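Local atomic coordinates of PTS-dependent dihydroxyacetone kinase operon regulatory protein (Escherichia coli, PDB entry 4LRZ), a protein that activates transcription of the dhaKLM operon from a sigma-70 promoter and represses its own expression, the present chain being its sensor part with GAF and PAS domains. Residues 30-35 with 138-143; 59-64 with 73-78; 127-132 with 168-173. One frame throughout, in Å; residues are numbered along the deposited sequence.

Contact 1: residues 30-35 with 138-143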
loop_
_atom_site.group_PDB
_atom_site.type_symbol
_atom_site.label_atom_id
_atom_site.label_comp_id
_atom_site.label_asym_id
_atom_site.label_seq_id
_atom_site.Cartn_x
_atom_site.Cartn_y
_atom_site.Cartn_z
ATOM N N GLU F 30 -28.678 14.228 -31.037
ATOM C CA GLU F 30 -29.188 13.035 -31.737
ATOM C C GLU F 30 -28.177 12.315 -32.605
ATOM O O GLU F 30 -28.506 11.297 -33.167
ATOM C CB GLU F 30 -30.458 13.312 -32.562
ATOM C CG GLU F 30 -31.124 14.660 -32.295
ATOM C CD GLU F 30 -30.211 15.826 -32.660
ATOM O OE1 GLU F 30 -29.576 15.760 -33.746
ATOM O OE2 GLU F 30 -30.125 16.786 -31.848
ATOM N N THR F 31 -26.968 12.837 -32.752
ATOM C CA THR F 31 -26.038 12.201 -33.675
ATOM C C THR F 31 -25.234 11.126 -32.977
ATOM O O THR F 31 -24.988 11.202 -31.758
ATOM C CB THR F 31 -25.086 13.197 -34.342
ATOM O OG1 THR F 31 -24.477 14.022 -33.335
ATOM C CG2 THR F 31 -25.857 14.094 -35.416
ATOM N N TRP F 32 -24.838 10.118 -33.751
ATOM C CA TRP F 32 -23.959 9.059 -33.264
ATOM C C TRP F 32 -23.307 8.441 -34.467
ATOM O O TRP F 32 -23.968 8.179 -35.469
ATOM C CB TRP F 32 -24.736 7.992 -32.462
ATOM C CG TRP F 32 -23.862 7.062 -31.640
ATOM C CD1 TRP F 32 -23.408 5.824 -32.007
ATOM C CD2 TRP F 32 -23.345 7.301 -30.314
ATOM N NE1 TRP F 32 -22.652 5.267 -30.990
ATOM C CE2 TRP F 32 -22.595 6.147 -29.941
ATOM C CE3 TRP F 32 -23.465 8.358 -29.397
ATOM C CZ2 TRP F 32 -21.939 6.032 -28.701
ATOM C CZ3 TRP F 32 -22.811 8.239 -28.152
ATOM C CH2 TRP F 32 -22.063 7.078 -27.822
ATOM N N ASN F 33 -22.001 8.230 -34.373
ATOM C CA ASN F 33 -21.264 7.619 -35.446
ATOM C C ASN F 33 -20.221 6.641 -34.957
ATOM O O ASN F 33 -20.123 6.350 -33.790
ATOM C CB ASN F 33 -20.594 8.681 -36.303
ATOM C CG ASN F 33 -20.732 8.392 -37.791
ATOM O OD1 ASN F 33 -20.089 7.483 -38.324
ATOM N ND2 ASN F 33 -21.571 9.165 -38.462
ATOM N N VAL F 34 -19.491 6.104 -35.915
ATOM C CA VAL F 34 -18.308 5.300 -35.760
ATOM C C VAL F 34 -17.367 5.861 -34.665
ATOM O O VAL F 34 -17.126 7.074 -34.594
ATOM C CB VAL F 34 -17.661 5.324 -37.145
ATOM C CG1 VAL F 34 -16.185 5.367 -37.057
ATOM C CG2 VAL F 34 -18.184 4.169 -38.038
ATOM N N PRO F 35 -16.826 4.982 -33.795
ATOM C CA PRO F 35 -15.978 5.526 -32.731
ATOM C C PRO F 35 -14.647 6.122 -33.227
ATOM O O PRO F 35 -14.153 5.809 -34.343
ATOM C CB PRO F 35 -15.667 4.285 -31.895
ATOM C CG PRO F 35 -15.505 3.223 -32.949
ATOM C CD PRO F 35 -16.708 3.512 -33.864
ATOM N N GLN F 138 -28.517 10.948 -27.170
ATOM C CA GLN F 138 -29.719 10.104 -27.048
ATOM C C GLN F 138 -29.432 8.609 -27.094
ATOM O O GLN F 138 -30.196 7.814 -26.538
ATOM C CB GLN F 138 -30.749 10.435 -28.138
ATOM C CG GLN F 138 -31.631 11.641 -27.805
ATOM C CD GLN F 138 -32.307 12.286 -29.047
ATOM O OE1 GLN F 138 -32.480 11.652 -30.105
ATOM N NE2 GLN F 138 -32.691 13.556 -28.902
ATOM N N VAL F 139 -28.356 8.228 -27.774
ATOM C CA VAL F 139 -28.007 6.817 -27.904
ATOM C C VAL F 139 -27.725 6.197 -26.521
ATOM O O VAL F 139 -27.975 5.005 -26.306
ATOM C CB VAL F 139 -26.849 6.622 -28.935
ATOM C CG1 VAL F 139 -26.103 5.321 -28.699
ATOM C CG2 VAL F 139 -27.425 6.656 -30.342
ATOM N N LEU F 140 -27.291 7.028 -25.574
ATOM C CA LEU F 140 -26.968 6.566 -24.221
ATOM C C LEU F 140 -28.120 6.589 -23.218
ATOM O O LEU F 140 -27.921 6.212 -22.061
ATOM C CB LEU F 140 -25.756 7.332 -23.662
ATOM C CG LEU F 140 -24.453 7.166 -24.470
ATOM C CD1 LEU F 140 -23.292 7.895 -23.803
ATOM C CD2 LEU F 140 -24.082 5.681 -24.722
ATOM N N TRP F 141 -29.315 6.992 -23.649
ATOM C CA TRP F 141 -30.458 7.107 -22.725
ATOM C C TRP F 141 -30.916 5.766 -22.129
ATOM O O TRP F 141 -31.600 5.742 -21.124
ATOM C CB TRP F 141 -31.631 7.840 -23.371
ATOM C CG TRP F 141 -31.388 9.359 -23.581
ATOM C CD1 TRP F 141 -30.196 10.040 -23.449
ATOM C CD2 TRP F 141 -32.362 10.348 -23.982
ATOM N NE1 TRP F 141 -30.375 11.370 -23.728
ATOM C CE2 TRP F 141 -31.686 11.593 -24.058
ATOM C CE3 TRP F 141 -33.738 10.300 -24.286
ATOM C CZ2 TRP F 141 -32.340 12.787 -24.427
ATOM C CZ3 TRP F 141 -34.395 11.493 -24.661
ATOM C CH2 TRP F 141 -33.692 12.716 -24.725
ATOM N N ASN F 142 -30.525 4.672 -22.760
ATOM C CA ASN F 142 -30.796 3.351 -22.226
ATOM C C ASN F 142 -29.785 2.842 -21.221
ATOM O O ASN F 142 -30.000 1.789 -20.658
ATOM C CB ASN F 142 -30.918 2.355 -23.373
ATOM C CG ASN F 142 -32.092 2.642 -24.206
ATOM O OD1 ASN F 142 -31.954 3.067 -25.355
ATOM N ND2 ASN F 142 -33.283 2.524 -23.608
ATOM N N TRP F 143 -28.712 3.606 -21.006
ATOM C CA TRP F 143 -27.583 3.218 -20.178
ATOM C C TRP F 143 -27.446 4.044 -18.910
ATOM O O TRP F 143 -27.882 5.210 -18.848
ATOM C CB TRP F 143 -26.289 3.266 -21.005
ATOM C CG TRP F 143 -26.383 2.313 -22.085
ATOM C CD1 TRP F 143 -26.975 2.506 -23.302
ATOM C CD2 TRP F 143 -26.023 0.938 -22.032
ATOM N NE1 TRP F 143 -26.958 1.342 -24.033
ATOM C CE2 TRP F 143 -26.373 0.363 -23.279
ATOM C CE3 TRP F 143 -25.420 0.133 -21.061
ATOM C CZ2 TRP F 143 -26.144 -0.971 -23.575
ATOM C CZ3 TRP F 143 -25.167 -1.174 -21.365
ATOM C CH2 TRP F 143 -25.532 -1.721 -22.609
HETATM O O HOH W 1 -27.091 10.445 -29.938
#
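Gln-138, the first residue of the 3-10 turn 138-140, runs alongside Glu-30, the two side chains pointing the same way. Its OE1 comes within 3.6 Å of Glu-30 CB, while its NE2 sits 3.9 Å from Glu-30 CG; the amide and carboxylate planes stand 67° apart, so the flat ends do not stack. On its other flank the CG of Gln-138 lies over a face of the Trp-141 ring, offset toward the rim, and a backbone hydrogen bond links Gln-138 to Arg-29. Val-139 follows and meets Trp-32 at about a right angle. Its CG1 stands 3.9 Å from the centroid of the five-membered ring and only 15° off the ring normal, a CH-pi contact made squarely over one face. The second methyl, CG2, packs 3.7 Å from Trp-32 CB. With CG anti to the backbone N (chi1 -165°), the indole swings toward Val-139, and the second torsion turns its face to that side chain. A water joins the backbones here: it donates to Thr-31 O at 2.9 Å and accepts a weak bond from Val-139 N. Leu-140, the buried member of the turn, adds its CD2 at 4.0 Å from Trp-32 CH2, approaching the six-membered ring obliquely. The indole NE1 donates a hydrogen bond to Leu-100 O, which probably helps to hold the ring in this rotation. With an alanine in place of Trp-32, Val-139 CG1 and Leu-140 CD2 would probably lose their aromatic partner and Leu-100 O its indole donor. No direct hydrogen bond crosses between the two segments, which suggests that apolar and CH-pi packing with one bridging water joins them, while Lys-137 NZ, bonded to Thr-31 O, shares the hold from next door.

Contact 2: residues 59-64 with 73-78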
loop_
_atom_site.group_PDB
_atom_site.type_symbol
_atom_site.label_atom_id
_atom_site.label_comp_id
_atom_site.label_asym_id
_atom_site.label_seq_id
_atom_site.Cartn_x
_atom_site.Cartn_y
_atom_site.Cartn_z
ATOM N N ALA F 59 -6.999 -7.537 -12.645
ATOM C CA ALA F 59 -7.185 -8.534 -11.574
ATOM C C ALA F 59 -8.372 -8.155 -10.676
ATOM O O ALA F 59 -9.227 -9.011 -10.343
ATOM C CB ALA F 59 -5.892 -8.703 -10.741
ATOM N N ALA F 60 -8.416 -6.868 -10.313
ATOM C CA ALA F 60 -9.429 -6.301 -9.438
ATOM C C ALA F 60 -10.839 -6.374 -10.062
ATOM O O ALA F 60 -11.866 -6.645 -9.377
ATOM C CB ALA F 60 -9.063 -4.857 -9.142
ATOM N N LEU F 61 -10.866 -6.135 -11.368
ATOM C CA LEU F 61 -12.087 -6.154 -12.149
ATOM C C LEU F 61 -12.610 -7.556 -12.399
ATOM O O LEU F 61 -13.819 -7.770 -12.329
ATOM C CB LEU F 61 -11.906 -5.368 -13.463
ATOM C CG LEU F 61 -12.578 -3.999 -13.445
ATOM C CD1 LEU F 61 -12.326 -3.237 -12.201
ATOM C CD2 LEU F 61 -12.223 -3.098 -14.683
ATOM N N GLU F 62 -11.742 -8.477 -12.782
ATOM C CA GLU F 62 -12.094 -9.915 -12.765
ATOM C C GLU F 62 -12.750 -10.361 -11.468
ATOM O O GLU F 62 -13.778 -11.033 -11.511
ATOM C CB GLU F 62 -10.882 -10.835 -13.045
ATOM C CG GLU F 62 -10.433 -10.643 -14.498
ATOM C CD GLU F 62 -8.984 -11.004 -14.736
ATOM O OE1 GLU F 62 -8.474 -10.694 -15.859
ATOM O OE2 GLU F 62 -8.370 -11.611 -13.811
ATOM N N ASP F 63 -12.155 -9.983 -10.341
ATOM C CA ASP F 63 -12.712 -10.301 -9.041
ATOM C C ASP F 63 -14.073 -9.625 -8.802
ATOM O O ASP F 63 -14.968 -10.236 -8.218
ATOM C CB ASP F 63 -11.721 -9.944 -7.925
ATOM C CG ASP F 63 -10.443 -10.844 -7.934
ATOM O OD1 ASP F 63 -9.629 -10.736 -6.990
ATOM O OD2 ASP F 63 -10.232 -11.668 -8.868
ATOM N N ALA F 64 -14.248 -8.380 -9.247
ATOM C CA ALA F 64 -15.506 -7.687 -8.957
ATOM C C ALA F 64 -16.575 -8.428 -9.716
ATOM O O ALA F 64 -17.649 -8.662 -9.188
ATOM C CB ALA F 64 -15.483 -6.204 -9.367
ATOM N N CYS F 73 -24.110 -6.284 -17.055
ATOM C CA CYS F 73 -23.263 -5.134 -16.864
ATOM C C CYS F 73 -21.864 -5.367 -17.415
ATOM O O CYS F 73 -21.501 -6.475 -17.753
ATOM C CB CYS F 73 -23.185 -4.715 -15.390
ATOM S SG CYS F 73 -22.008 -5.673 -14.431
ATOM N N ALA F 74 -21.090 -4.298 -17.507
ATOM C CA ALA F 74 -19.756 -4.356 -18.058
ATOM C C ALA F 74 -18.907 -3.477 -17.189
ATOM O O ALA F 74 -19.368 -2.453 -16.651
ATOM C CB ALA F 74 -19.773 -3.822 -19.474
ATOM N N LEU F 75 -17.644 -3.836 -17.101
ATOM C CA LEU F 75 -16.689 -3.046 -16.344
ATOM C C LEU F 75 -15.579 -2.625 -17.329
ATOM O O LEU F 75 -15.171 -3.433 -18.193
ATOM C CB LEU F 75 -16.144 -3.890 -15.195
ATOM C CG LEU F 75 -17.156 -4.342 -14.115
ATOM C CD1 LEU F 75 -16.708 -5.621 -13.363
ATOM C CD2 LEU F 75 -17.398 -3.235 -13.116
ATOM N N PHE F 76 -15.106 -1.381 -17.193
ATOM C CA PHE F 76 -14.099 -0.810 -18.061
ATOM C C PHE F 76 -12.930 -0.258 -17.241
ATOM O O PHE F 76 -13.139 0.345 -16.205
ATOM C CB PHE F 76 -14.688 0.423 -18.801
ATOM C CG PHE F 76 -15.736 0.125 -19.884
ATOM C CD1 PHE F 76 -15.949 -1.145 -20.393
ATOM C CD2 PHE F 76 -16.442 1.210 -20.468
ATOM C CE1 PHE F 76 -16.888 -1.356 -21.426
ATOM C CE2 PHE F 76 -17.364 1.026 -21.519
ATOM C CZ PHE F 76 -17.586 -0.276 -21.994
ATOM N N ILE F 77 -11.707 -0.409 -17.737
ATOM C CA ILE F 77 -10.608 0.453 -17.292
ATOM C C ILE F 77 -10.298 1.470 -18.419
ATOM O O ILE F 77 -10.172 1.071 -19.554
ATOM C CB ILE F 77 -9.295 -0.318 -17.050
ATOM C CG1 ILE F 77 -9.571 -1.774 -16.815
ATOM C CG2 ILE F 77 -8.493 0.352 -15.898
ATOM C CD1 ILE F 77 -8.618 -2.439 -15.680
ATOM N N LEU F 78 -10.187 2.761 -18.102
ATOM C CA LEU F 78 -9.797 3.754 -19.091
ATOM C C LEU F 78 -8.506 4.436 -18.626
ATOM O O LEU F 78 -8.301 4.591 -17.398
ATOM C CB LEU F 78 -10.896 4.797 -19.331
ATOM C CG LEU F 78 -12.311 4.309 -19.742
ATOM C CD1 LEU F 78 -13.178 4.091 -18.501
ATOM C CD2 LEU F 78 -12.994 5.314 -20.620
#
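In this helix-on-sheet layer of the GAF domain, helix 51-66 lies on one face of the antiparallel sheet, and Leu-61, with Ala-64 one turn on, faces strand 74-79. The local axes of 59-64 and 74-78 pass 9.5 Å apart with an angle of 169° between their directions, so helix and strand run nearly antiparallel. The CB atoms of Leu-61 and Ala-64 point toward the strand, and that of Leu-75 points back toward the helix. Leu-75 and Ile-77, two residues apart, provide the strand side of the contact. Leu-61 CG packs 4.0 Å from Leu-75 CB, their side chains crossing at a slant. Leu-61 CD2 reaches further along the strand, 3.7 Å from Ile-77 CG1, these two side chains sliding past each other in opposite directions. Leu-75 has its CG anti to the carbonyl carbon (chi1 -64°) and directs CD1 back at the helix, 3.7 Å from the carbonyl oxygen of Leu-61. Ala-64 CB meets the same CD1 of Leu-75 at 4.2 Å. No hydrogen bond crosses between the segments, and all the touching side chains are buried and apolar. Beyond them, Ile-161 and Leu-163 of strand 157-166 and Ile-181 of the long helix 174-211 extend this layer. The CB of Phe-76 points away from the helix, and its ring packs on Leu-97 of helix 91-99. On helix 51-66 itself, Glu-62 makes a salt bridge to a chain of another protein, and Asp-63 one to Arg-183 of the second subunit, so the helix has the sheet on one side and partner chains on another.

Contact 3: residues 127-132 with 168-173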
loop_
_atom_site.group_PDB
_atom_site.type_symbol
_atom_site.label_atom_id
_atom_site.label_comp_id
_atom_site.label_asym_id
_atom_site.label_seq_id
_atom_site.Cartn_x
_atom_site.Cartn_y
_atom_site.Cartn_z
ATOM N N ALA F 127 -15.992 10.358 -8.001
ATOM C CA ALA F 127 -16.890 9.285 -8.365
ATOM C C ALA F 127 -18.149 9.921 -8.893
ATOM O O ALA F 127 -18.700 10.806 -8.239
ATOM C CB ALA F 127 -17.206 8.437 -7.175
ATOM N N VAL F 128 -18.599 9.485 -10.071
ATOM C CA VAL F 128 -19.785 10.093 -10.708
ATOM C C VAL F 128 -20.648 9.039 -11.423
ATOM O O VAL F 128 -20.148 8.080 -12.006
ATOM C CB VAL F 128 -19.364 11.222 -11.758
ATOM C CG1 VAL F 128 -20.544 11.678 -12.542
ATOM C CG2 VAL F 128 -18.772 12.479 -11.057
ATOM N N LYS F 129 -21.951 9.255 -11.396
ATOM C CA LYS F 129 -22.923 8.399 -12.068
ATOM C C LYS F 129 -23.830 9.212 -13.004
ATOM O O LYS F 129 -24.424 10.188 -12.572
ATOM C CB LYS F 129 -23.837 7.783 -11.024
ATOM C CG LYS F 129 -24.896 6.843 -11.605
ATOM C CD LYS F 129 -25.820 6.308 -10.490
ATOM C CE LYS F 129 -26.653 5.154 -10.990
ATOM N NZ LYS F 129 -27.070 4.234 -9.856
ATOM N N THR F 130 -24.004 8.780 -14.249
ATOM C CA THR F 130 -24.950 9.451 -15.144
ATOM C C THR F 130 -25.924 8.382 -15.663
ATOM O O THR F 130 -25.500 7.253 -15.956
ATOM C CB THR F 130 -24.235 10.135 -16.313
ATOM O OG1 THR F 130 -23.430 9.179 -16.982
ATOM C CG2 THR F 130 -23.289 11.250 -15.847
ATOM N N MET F 131 -27.214 8.708 -15.724
ATOM C CA MET F 131 -28.247 7.744 -16.139
ATOM C C MET F 131 -29.166 8.369 -17.172
ATOM O O MET F 131 -29.412 9.540 -17.104
ATOM C CB MET F 131 -29.172 7.365 -14.969
ATOM C CG MET F 131 -28.485 6.941 -13.711
ATOM S SD MET F 131 -29.744 6.550 -12.473
ATOM C CE MET F 131 -30.789 5.405 -13.381
ATOM N N ALA F 132 -29.686 7.561 -18.088
ATOM C CA ALA F 132 -30.785 7.923 -18.956
ATOM C C ALA F 132 -30.485 9.265 -19.631
ATOM O O ALA F 132 -29.368 9.448 -20.141
ATOM C CB ALA F 132 -32.072 7.968 -18.149
ATOM N N GLU F 168 -32.467 0.562 -16.480
ATOM C CA GLU F 168 -33.456 -0.059 -15.578
ATOM C C GLU F 168 -32.849 -1.003 -14.514
ATOM O O GLU F 168 -33.484 -1.278 -13.502
ATOM C CB GLU F 168 -34.593 -0.768 -16.365
ATOM C CG GLU F 168 -34.238 -2.180 -16.974
ATOM C CD GLU F 168 -33.601 -2.146 -18.413
ATOM O OE1 GLU F 168 -33.337 -1.034 -18.985
ATOM O OE2 GLU F 168 -33.370 -3.265 -18.961
ATOM N N GLN F 169 -31.625 -1.480 -14.732
ATOM C CA GLN F 169 -30.999 -2.409 -13.789
ATOM C C GLN F 169 -29.929 -1.815 -12.873
ATOM O O GLN F 169 -29.210 -2.551 -12.206
ATOM C CB GLN F 169 -30.382 -3.562 -14.549
ATOM C CG GLN F 169 -31.367 -4.391 -15.305
ATOM C CD GLN F 169 -30.658 -5.392 -16.152
ATOM O OE1 GLN F 169 -29.796 -6.144 -15.668
ATOM N NE2 GLN F 169 -30.984 -5.405 -17.437
ATOM N N THR F 170 -29.817 -0.496 -12.843
ATOM C CA THR F 170 -28.806 0.145 -12.020
ATOM C C THR F 170 -29.008 -0.248 -10.558
ATOM O O THR F 170 -30.121 -0.480 -10.157
ATOM C CB THR F 170 -28.801 1.680 -12.223
ATOM O OG1 THR F 170 -27.589 2.219 -11.670
ATOM C CG2 THR F 170 -30.028 2.339 -11.579
ATOM N N THR F 171 -27.945 -0.383 -9.774
ATOM C CA THR F 171 -28.144 -0.563 -8.322
ATOM C C THR F 171 -27.424 0.531 -7.545
ATOM O O THR F 171 -26.475 1.132 -8.046
ATOM C CB THR F 171 -27.721 -1.977 -7.762
ATOM O OG1 THR F 171 -26.320 -2.012 -7.488
ATOM C CG2 THR F 171 -28.049 -3.094 -8.724
ATOM N N ALA F 172 -27.861 0.753 -6.314
ATOM C CA ALA F 172 -27.291 1.763 -5.430
ATOM C C ALA F 172 -25.821 1.479 -5.012
ATOM O O ALA F 172 -25.104 2.365 -4.544
ATOM C CB ALA F 172 -28.206 1.924 -4.186
ATOM N N ALA F 173 -25.387 0.239 -5.170
ATOM C CA ALA F 173 -24.021 -0.143 -4.831
ATOM C C ALA F 173 -22.999 -0.001 -5.969
ATOM O O ALA F 173 -21.806 -0.202 -5.751
ATOM C CB ALA F 173 -24.005 -1.594 -4.264
HETATM O O HOH W 2 -24.936 3.799 -7.496
#
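Lys-129 and Thr-170 reach toward each other tip to tip, and the ammonium group donates from NZ to Thr-170 OG1 over 2.8 Å. The lysine chain is extended, with CG anti to the backbone N (chi1 -179°) and the later torsions all broadly trans, which carries NZ across to the segment 168-173. Thr-170 answers with OG1 anti to its own backbone N (chi1 -165°), a rotation that leaves CG2 in the crowded position between the backbone N and the carbonyl carbon. That methyl faces Met-131, whose CE comes to 3.6 Å from CG2 of Thr-170. Met-131 differs from the lysine in being bent at its last torsion (chi3 52°), which turns the terminal methyl toward the threonine. Lys-129 and Met-131 lie two residues apart on strand 128-131, an outermost strand of the GAF sheet within this chain, and so their side chains leave the same face toward the loop that follows strand 157-166. A water also meets the ammonium: it accepts from Lys-129 NZ at 3.2 Å and donates to Thr-171 O at 3.1 Å, with a weaker bond to Ala-172 O. Just ahead of helix 174-211, Thr-171 OG1 hydrogen-bonds to Asp-174 OD1 and to Thr-171 OG1 of the second subunit, which puts this turn at the dimer contact. The same Thr-171 OG1 accepts a weak capping bond from Ala-173 N at 3.4 Å.

Overall arrangement
From the N terminus, segment 30-35 opens contact 1, which closes only at 138-143 after 102 intervening residues. Contact 2, 59-64 with 73-78, is nested inside that loop and is a short one, setting helix 51-66 on strand 74-79. Contact 3 opens at 127-132, before contact 1 has closed, and ends at 168-173, so contacts 1 and 3 cross. They meet where Ala-132 N and Trp-143 O lie 3.1 Å apart, a probable hydrogen bond. Contact 1 ties the N-terminal loop to the GAF domain, while contacts 2 and 3, centres about 16 Å apart, join the same sheet to a helix and to the approach to helix 174-211.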